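Local structure of SusD superfamily protein (3JQ0) at residues Lys307-Asn312 with Thr317-Ala322; Ala388-Ala393 with Leu431-Lys436. The protein is of unconfirmed function but, as a SusD-family outer-membrane protein, probably binds nutrients, possibly sugars, at the cell surface. All blocks are in the same frame, centred on the assembly; numbering follows the deposited sequence.

Contact 1. Residues Lys307-Asn312 with Thr317-Ala322. With SO4 (sulfate ion), chain I.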
ATOM      1  N   LYS A 307      -4.476   0.682  21.091  1.00  7.85           N
ATOM      2  CA  LYS A 307      -4.282  -0.751  20.937  1.00  8.36           C
ATOM      3  C   LYS A 307      -3.421  -1.137  19.730  1.00  8.50           C
ATOM      4  O   LYS A 307      -3.267  -2.296  19.410  1.00 10.88           O
ATOM      5  CB  LYS A 307      -5.621  -1.489  20.905  1.00  9.39           C
ATOM      6  CG  LYS A 307      -6.361  -1.500  22.254  1.00 10.86           C
ATOM      7  CD  LYS A 307      -5.623  -2.430  23.257  1.00 14.25           C
ATOM      8  CE  LYS A 307      -6.355  -2.740  24.523  1.00 15.17           C
ATOM      9  NZ  LYS A 307      -5.502  -3.434  25.490  1.00 14.83           N
ATOM     10  N   GLY A 308      -2.806  -0.162  19.068  1.00  8.38           N
ATOM     11  CA  GLY A 308      -2.034  -0.402  17.860  1.00  7.66           C
ATOM     12  C   GLY A 308      -0.561  -0.676  18.102  1.00  6.54           C
ATOM     13  O   GLY A 308       0.061  -1.457  17.382  1.00  7.38           O
ATOM     14  N   PHE A 309       0.017   0.046  19.089  1.00  6.91           N
ATOM     15  CA  PHE A 309       1.484   0.180  19.231  1.00  6.91           C
ATOM     16  C   PHE A 309       1.870   0.120  20.682  1.00  6.68           C
ATOM     17  O   PHE A 309       1.203   0.706  21.550  1.00  7.67           O
ATOM     18  CB  PHE A 309       1.926   1.547  18.665  1.00  7.25           C
ATOM     19  CG  PHE A 309       1.584   1.743  17.219  1.00  6.13           C
ATOM     20  CD1 PHE A 309       0.360   2.287  16.893  1.00  7.45           C
ATOM     21  CD2 PHE A 309       2.479   1.438  16.213  1.00  6.89           C
ATOM     22  CE1 PHE A 309       0.002   2.509  15.548  1.00  7.70           C
ATOM     23  CE2 PHE A 309       2.130   1.654  14.875  1.00  7.25           C
ATOM     24  CZ  PHE A 309       0.910   2.173  14.564  1.00  7.25           C
ATOM     25  N   ARG A 310       2.978  -0.530  20.944  1.00  7.41           N
ATOM     26  CA  ARG A 310       3.581  -0.497  22.261  1.00  7.07           C
ATOM     27  C   ARG A 310       4.214   0.857  22.522  1.00  8.01           C
ATOM     28  O   ARG A 310       4.628   1.581  21.609  1.00  8.09           O
ATOM     29  CB  ARG A 310       4.663  -1.583  22.400  1.00  8.19           C
ATOM     30  CG  ARG A 310       4.209  -3.008  22.085  1.00  7.39           C
ATOM     31  CD  ARG A 310       3.039  -3.486  22.968  1.00  8.29           C
ATOM     32  NE  ARG A 310       3.286  -3.326  24.404  1.00  8.89           N
ATOM     33  CZ  ARG A 310       4.079  -4.116  25.133  1.00  9.44           C
ATOM     34  NH1 ARG A 310       4.588  -5.211  24.624  1.00  9.48           N
ATOM     35  NH2 ARG A 310       4.297  -3.832  26.402  1.00 10.83           N
ATOM     36  N   ASN A 311       4.352   1.185  23.811  1.00  8.39           N
ATOM     37  CA  ASN A 311       4.986   2.434  24.156  0.56  8.15           C
ATOM     38  C   ASN A 311       6.400   2.491  23.560  1.00  9.48           C
ATOM     39  O   ASN A 311       7.131   1.490  23.538  1.00 10.25           O
ATOM     40  CB  ASN A 311       5.049   2.598  25.666  0.56 10.07           C
ATOM     41  CG  ASN A 311       3.683   2.839  26.314  0.56  9.74           C
ATOM     42  OD1 ASN A 311       2.628   3.037  25.702  0.56  9.08           O
ATOM     43  ND2 ASN A 311       3.716   2.805  27.633  0.56 18.08           N
ATOM     44  N   ASN A 312       6.763   3.669  23.102  1.00  9.35           N
ATOM     45  CA  ASN A 312       8.059   3.970  22.552  1.00  9.55           C
ATOM     46  C   ASN A 312       8.300   3.421  21.142  1.00  9.21           C
ATOM     47  O   ASN A 312       9.395   3.623  20.583  1.00  9.59           O
ATOM     48  CB  ASN A 312       9.182   3.583  23.545  1.00 11.33           C
ATOM     49  CG  ASN A 312       8.966   4.229  24.896  1.00 15.54           C
ATOM     50  OD1 ASN A 312       8.692   3.552  25.920  1.00 19.83           O
ATOM     51  ND2 ASN A 312       8.937   5.528  24.853  1.00 17.59           N
ATOM     52  N   THR A 317       3.098   7.601  17.037  1.00  7.59           N
ATOM     53  CA  THR A 317       2.768   9.025  16.959  1.00  8.11           C
ATOM     54  C   THR A 317       3.243   9.659  15.663  1.00  7.80           C
ATOM     55  O   THR A 317       2.897  10.804  15.384  1.00  9.07           O
ATOM     56  CB  THR A 317       3.321   9.743  18.158  1.00  9.96           C
ATOM     57  OG1 THR A 317       4.714   9.512  18.238  1.00 13.29           O
ATOM     58  CG2 THR A 317       2.639   9.274  19.441  1.00 11.29           C
ATOM     59  N   THR A 318       3.987   8.919  14.845  1.00  7.52           N
ATOM     60  CA  THR A 318       4.265   9.361  13.474  1.00  7.55           C
ATOM     61  C   THR A 318       3.053   9.027  12.580  1.00  6.93           C
ATOM     62  O   THR A 318       2.668   9.826  11.714  1.00  7.36           O
ATOM     63  CB  THR A 318       5.574   8.748  12.954  1.00  9.06           C
ATOM     64  OG1 THR A 318       6.660   9.295  13.689  1.00 12.12           O
ATOM     65  CG2 THR A 318       5.766   8.999  11.476  1.00  9.98           C
ATOM     66  N   SER A 319       2.444   7.861  12.774  1.00  5.92           N
ATOM     67  CA  SER A 319       1.314   7.439  11.950  1.00  6.25           C
ATOM     68  C   SER A 319       0.007   8.098  12.296  1.00  5.73           C
ATOM     69  O   SER A 319      -0.819   8.356  11.412  1.00  6.27           O
ATOM     70  CB  SER A 319       1.125   5.919  12.067  1.00  6.26           C
ATOM     71  OG  SER A 319       2.265   5.202  11.577  1.00  7.14           O
ATOM     72  N   LEU A 320      -0.197   8.362  13.603  1.00  6.46           N
ATOM     73  CA  LEU A 320      -1.457   8.886  14.137  1.00  5.50           C
ATOM     74  C   LEU A 320      -1.175   9.990  15.100  1.00  6.39           C
ATOM     75  O   LEU A 320      -0.193   9.929  15.849  1.00  8.36           O
ATOM     76  CB  LEU A 320      -2.215   7.788  14.882  1.00  6.77           C
ATOM     77  CG  LEU A 320      -2.628   6.575  14.093  1.00  7.01           C
ATOM     78  CD1 LEU A 320      -3.190   5.464  14.996  1.00  8.10           C
ATOM     79  CD2 LEU A 320      -3.587   6.926  12.975  1.00  7.83           C
ATOM     80  N   LYS A 321      -2.100  10.945  15.190  1.00  6.12           N
ATOM     81  CA  LYS A 321      -2.096  11.913  16.292  0.50  6.32           C
ATOM     82  C   LYS A 321      -3.427  11.845  17.009  1.00  6.26           C
ATOM     83  O   LYS A 321      -4.487  11.866  16.386  1.00  7.15           O
ATOM     84  CB  LYS A 321      -1.785  13.346  15.858  0.50  7.66           C
ATOM     85  CG  LYS A 321      -1.715  14.308  17.060  0.50  8.95           C
ATOM     86  CD  LYS A 321      -1.061  15.652  16.736  0.50 13.56           C
ATOM     87  CE  LYS A 321      -0.701  16.483  17.983  0.50 12.52           C
ATOM     88  NZ  LYS A 321       0.581  17.220  17.779  0.50 14.46           N
ATOM     89  N   ALA A 322      -3.364  11.799  18.333  1.00  6.96           N
ATOM     90  CA  ALA A 322      -4.568  11.865  19.157  1.00  6.84           C
ATOM     91  C   ALA A 322      -4.983  13.317  19.313  1.00  6.83           C
ATOM     92  O   ALA A 322      -4.183  14.163  19.741  1.00  8.59           O
ATOM     93  CB  ALA A 322      -4.286  11.229  20.537  1.00  8.32           C
TER
HETATM   94  S   SO4 I   8       2.570  -0.582  26.899  0.50 11.99           S
HETATM   95  O1  SO4 I   8       1.148  -0.155  26.838  0.50 17.74           O
HETATM   96  O2  SO4 I   8       2.795  -1.748  27.748  0.50 10.52           O
HETATM   97  O3  SO4 I   8       2.870  -0.731  25.520  0.50  9.40           O
HETATM   98  O4  SO4 I   8       3.173   0.515  27.618  0.50 17.80           O
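F309 reaches toward the junction where helix 315-319 gives way to strand 320-326, and its touch on L320 there is apolar and light. CE1 of F309 lies 4.4 Å from CD1 of L320, and its CZ is 4.5 Å from OG of S319; both neighbours approach the ring obliquely. With CG beside the backbone N (chi1 -59°) the F309 ring is directed to the junction, where it also meets W316 with the two ring planes nearly parallel. The S319 hydroxyl is hydrogen-bonded to R315 O in its own helix.

No hydrogen bond crosses between the segments; a sulfate, probably from the crystallisation liquor, is bound on the far side of 307-312. R310 grips it by the guanidinium edge, NE to sulfate O3 at 2.9 Å and NH2 to sulfate O2 at 2.9 Å, the second nearly straight at 168°. The backbone N of N311 also donates to sulfate O3, at 3.0 Å. NH1 of R310 forms a salt bridge to D411. A methionine in place of R310 would probably leave the sulfate with little more than the N311 amide and take from D411 its salt bridge to this side chain. The chemistry thus divides: apolar packing inward, anion binding outward.

Contact 2. Residues Ala388-Ala393 with Leu431-Lys436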
ATOM      1  N   ALA A 388      14.839  -6.511  12.591  1.00  7.65           N
ATOM      2  CA  ALA A 388      15.448  -5.361  11.897  1.00  7.38           C
ATOM      3  C   ALA A 388      14.390  -4.241  11.821  1.00  6.71           C
ATOM      4  O   ALA A 388      14.699  -3.075  12.050  1.00  7.43           O
ATOM      5  CB  ALA A 388      15.915  -5.780  10.494  1.00  9.48           C
ATOM      6  N   VAL A 389      13.166  -4.584  11.460  1.00  6.96           N
ATOM      7  CA  VAL A 389      12.074  -3.642  11.362  1.00  6.93           C
ATOM      8  C   VAL A 389      11.729  -3.062  12.745  1.00  7.15           C
ATOM      9  O   VAL A 389      11.547  -1.835  12.920  1.00  6.88           O
ATOM     10  CB  VAL A 389      10.881  -4.208  10.624  1.00  6.74           C
ATOM     11  CG1 VAL A 389       9.710  -3.227  10.631  1.00  7.61           C
ATOM     12  CG2 VAL A 389      11.259  -4.575   9.211  1.00  7.82           C
ATOM     13  N   ARG A 390      11.627  -3.918  13.764  1.00  6.63           N
ATOM     14  CA  ARG A 390      11.353  -3.431  15.113  1.00  6.61           C
ATOM     15  C   ARG A 390      12.442  -2.532  15.660  1.00  7.47           C
ATOM     16  O   ARG A 390      12.160  -1.505  16.268  1.00  7.32           O
ATOM     17  CB  ARG A 390      11.091  -4.592  16.087  1.00  7.21           C
ATOM     18  CG  ARG A 390       9.846  -5.381  15.791  1.00  6.82           C
ATOM     19  CD  ARG A 390       9.546  -6.444  16.816  1.00  7.44           C
ATOM     20  NE  ARG A 390       8.287  -7.100  16.507  1.00  7.18           N
ATOM     21  CZ  ARG A 390       7.710  -8.008  17.268  1.00  7.36           C
ATOM     22  NH1 ARG A 390       8.270  -8.371  18.416  1.00  8.03           N
ATOM     23  NH2 ARG A 390       6.633  -8.636  16.871  1.00  8.38           N
ATOM     24  N   GLU A 391      13.704  -2.909  15.434  1.00  7.33           N
ATOM     25  CA  GLU A 391      14.796  -2.100  15.953  1.00  7.78           C
ATOM     26  C   GLU A 391      14.715  -0.688  15.371  1.00  7.20           C
ATOM     27  O   GLU A 391      14.965   0.307  16.048  1.00  7.72           O
ATOM     28  CB  GLU A 391      16.146  -2.753  15.654  1.00  7.64           C
ATOM     29  CG  GLU A 391      17.297  -1.928  16.165  1.00  9.31           C
ATOM     30  CD  GLU A 391      18.668  -2.620  16.083  1.00 12.11           C
ATOM     31  OE1 GLU A 391      18.715  -3.835  15.837  1.00 16.03           O
ATOM     32  OE2 GLU A 391      19.698  -1.952  16.321  1.00 14.51           O
ATOM     33  N   ARG A 392      14.366  -0.575  14.078  1.00  7.11           N
ATOM     34  CA  ARG A 392      14.225   0.738  13.449  1.00  6.67           C
ATOM     35  C   ARG A 392      13.066   1.512  14.085  1.00  6.88           C
ATOM     36  O   ARG A 392      13.157   2.726  14.251  1.00  7.44           O
ATOM     37  CB  ARG A 392      14.089   0.585  11.957  1.00  7.26           C
ATOM     38  CG  ARG A 392      14.117   1.935  11.189  1.00  7.62           C
ATOM     39  CD  ARG A 392      12.741   2.581  10.930  1.00  7.67           C
ATOM     40  NE  ARG A 392      11.864   1.798  10.079  1.00  7.10           N
ATOM     41  CZ  ARG A 392      12.028   1.671   8.765  1.00  7.47           C
ATOM     42  NH1 ARG A 392      13.032   2.273   8.141  1.00  8.30           N
ATOM     43  NH2 ARG A 392      11.193   0.937   8.070  1.00  7.15           N
ATOM     44  N   ALA A 393      11.971   0.850  14.388  1.00  7.15           N
ATOM     45  CA  ALA A 393      10.757   1.463  14.954  1.00  7.07           C
ATOM     46  C   ALA A 393      11.001   2.021  16.347  1.00  7.06           C
ATOM     47  O   ALA A 393      10.520   3.119  16.666  1.00  8.30           O
ATOM     48  CB  ALA A 393       9.596   0.468  14.986  1.00  7.27           C
ATOM     49  N   LEU A 431       3.259 -16.188  11.881  1.00  7.71           N
ATOM     50  CA  LEU A 431       2.387 -15.539  10.925  1.00  8.35           C
ATOM     51  C   LEU A 431       1.615 -14.371  11.520  1.00  8.15           C
ATOM     52  O   LEU A 431       1.588 -13.282  10.931  1.00  8.57           O
ATOM     53  CB  LEU A 431       1.394 -16.517  10.271  1.00  9.70           C
ATOM     54  CG  LEU A 431       1.995 -17.533   9.326  1.00 11.44           C
ATOM     55  CD1 LEU A 431       0.881 -18.451   8.830  1.00 14.61           C
ATOM     56  CD2 LEU A 431       2.766 -16.900   8.128  1.00 11.73           C
ATOM     57  N   GLU A 432       1.032 -14.544  12.700  1.00  7.61           N
ATOM     58  CA  GLU A 432       0.394 -13.472  13.377  1.00  7.30           C
ATOM     59  C   GLU A 432       1.358 -12.354  13.683  1.00  8.20           C
ATOM     60  O   GLU A 432       1.010 -11.170  13.558  1.00  8.59           O
ATOM     61  CB  GLU A 432      -0.306 -13.980  14.626  1.00  8.27           C
ATOM     62  CG  GLU A 432      -1.576 -14.766  14.373  1.00  8.84           C
ATOM     63  CD  GLU A 432      -2.811 -13.944  14.072  1.00  9.12           C
ATOM     64  OE1 GLU A 432      -2.751 -12.680  13.991  1.00  9.47           O
ATOM     65  OE2 GLU A 432      -3.880 -14.589  13.949  1.00 11.40           O
ATOM     66  N   ALA A 433       2.570 -12.691  14.106  1.00  6.78           N
ATOM     67  CA  ALA A 433       3.532 -11.644  14.425  1.00  7.25           C
ATOM     68  C   ALA A 433       3.861 -10.792  13.205  1.00  7.18           C
ATOM     69  O   ALA A 433       4.049  -9.582  13.324  1.00  7.82           O
ATOM     70  CB  ALA A 433       4.838 -12.221  15.026  1.00  8.33           C
ATOM     71  N   ILE A 434       3.955 -11.410  12.031  1.00  7.69           N
ATOM     72  CA  ILE A 434       4.264 -10.673  10.802  1.00  7.13           C
ATOM     73  C   ILE A 434       3.050  -9.835  10.389  1.00  7.07           C
ATOM     74  O   ILE A 434       3.221  -8.694   9.966  1.00  7.00           O
ATOM     75  CB  ILE A 434       4.725 -11.606   9.688  1.00  7.67           C
ATOM     76  CG1 ILE A 434       6.067 -12.249  10.082  1.00  8.19           C
ATOM     77  CG2 ILE A 434       4.914 -10.829   8.377  1.00  9.60           C
ATOM     78  CD1 ILE A 434       6.420 -13.473   9.237  1.00 10.28           C
ATOM     79  N   LEU A 435       1.826 -10.357  10.546  1.00  7.01           N
ATOM     80  CA  LEU A 435       0.642  -9.521  10.287  1.00  6.78           C
ATOM     81  C   LEU A 435       0.667  -8.286  11.182  1.00  6.34           C
ATOM     82  O   LEU A 435       0.391  -7.184  10.714  1.00  6.60           O
ATOM     83  CB  LEU A 435      -0.653 -10.287  10.507  1.00  7.21           C
ATOM     84  CG  LEU A 435      -1.017 -11.319   9.457  1.00  7.50           C
ATOM     85  CD1 LEU A 435      -2.303 -12.014   9.911  1.00  8.89           C
ATOM     86  CD2 LEU A 435      -1.196 -10.720   8.069  1.00  8.81           C
ATOM     87  N   LYS A 436       0.983  -8.464  12.456  1.00  6.29           N
ATOM     88  CA  LYS A 436       1.020  -7.347  13.404  1.00  6.52           C
ATOM     89  C   LYS A 436       2.070  -6.355  12.983  1.00  5.84           C
ATOM     90  O   LYS A 436       1.865  -5.142  13.021  1.00  6.23           O
ATOM     91  CB  LYS A 436       1.277  -7.915  14.796  1.00  6.42           C
ATOM     92  CG  LYS A 436       1.564  -6.851  15.877  1.00  7.34           C
ATOM     93  CD  LYS A 436       1.624  -7.431  17.287  1.00  6.87           C
ATOM     94  CE  LYS A 436       2.829  -8.315  17.535  1.00  6.89           C
ATOM     95  NZ  LYS A 436       2.771  -8.950  18.896  1.00  7.08           N
TER
HETATM   96  O   HOH W   1       4.869  -7.788  15.130  1.00 13.10           O
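The side chains of R390 and K436 cross at about a right angle between helix 383-394 and helix 430-441. CB of R390 points toward the other segment, and the chain, extended from CG to NE, carries NH2 there; K436 leaves its helix to one side, and its end comes nearer, the chain bent at chi3 (69°). What meets is NH2 of R390 and the CE methylene of K436, 3.9 Å apart, with CB of A433 next to the same R390 nitrogen at 4.4 Å. Both carbons lie oblique to the guanidinium plane.

No direct hydrogen bond joins the two segments. A single water does so instead: it accepts from R390 NH2 at 2.6 Å and donates to A433 O at 2.7 Å, giving this helix carbonyl a partner beyond the backbone.

R390 NH2 and K436 NZ, 4.4 Å apart, both form salt bridges to D426 OD1, whose negative charge probably accounts for their closeness. E437, one residue further along helix 430-441, takes the NE of R390, and K424 O receives a further hydrogen bond from K436 NZ. With all three touching residues buried, this is a polar helix-helix interface, joined by the R390-E437 salt bridge, a water and the shared carboxylate of D426, within the helix-rich SusD fold.

Overall arrangement
Both contacts are buried where their segments touch and lie on the same side of the chain's centre, about 15 Å apart between centres and about 4 Å between nearest atoms, without touching. They hold different elements: contact 1 packs a loop on a helix-to-strand junction, contact 2 pairs two helices. Only contact 1 has a markedly exposed flank, and its sulfate sits there, away from the packing; in contact 2 charged groups and one water lie in the interface itself. The surroundings tie them together. D411 pairs with R310 and also touches the R390 side chain, while A393 and T318 both hydrogen-bond to T314, next to helix 315-319.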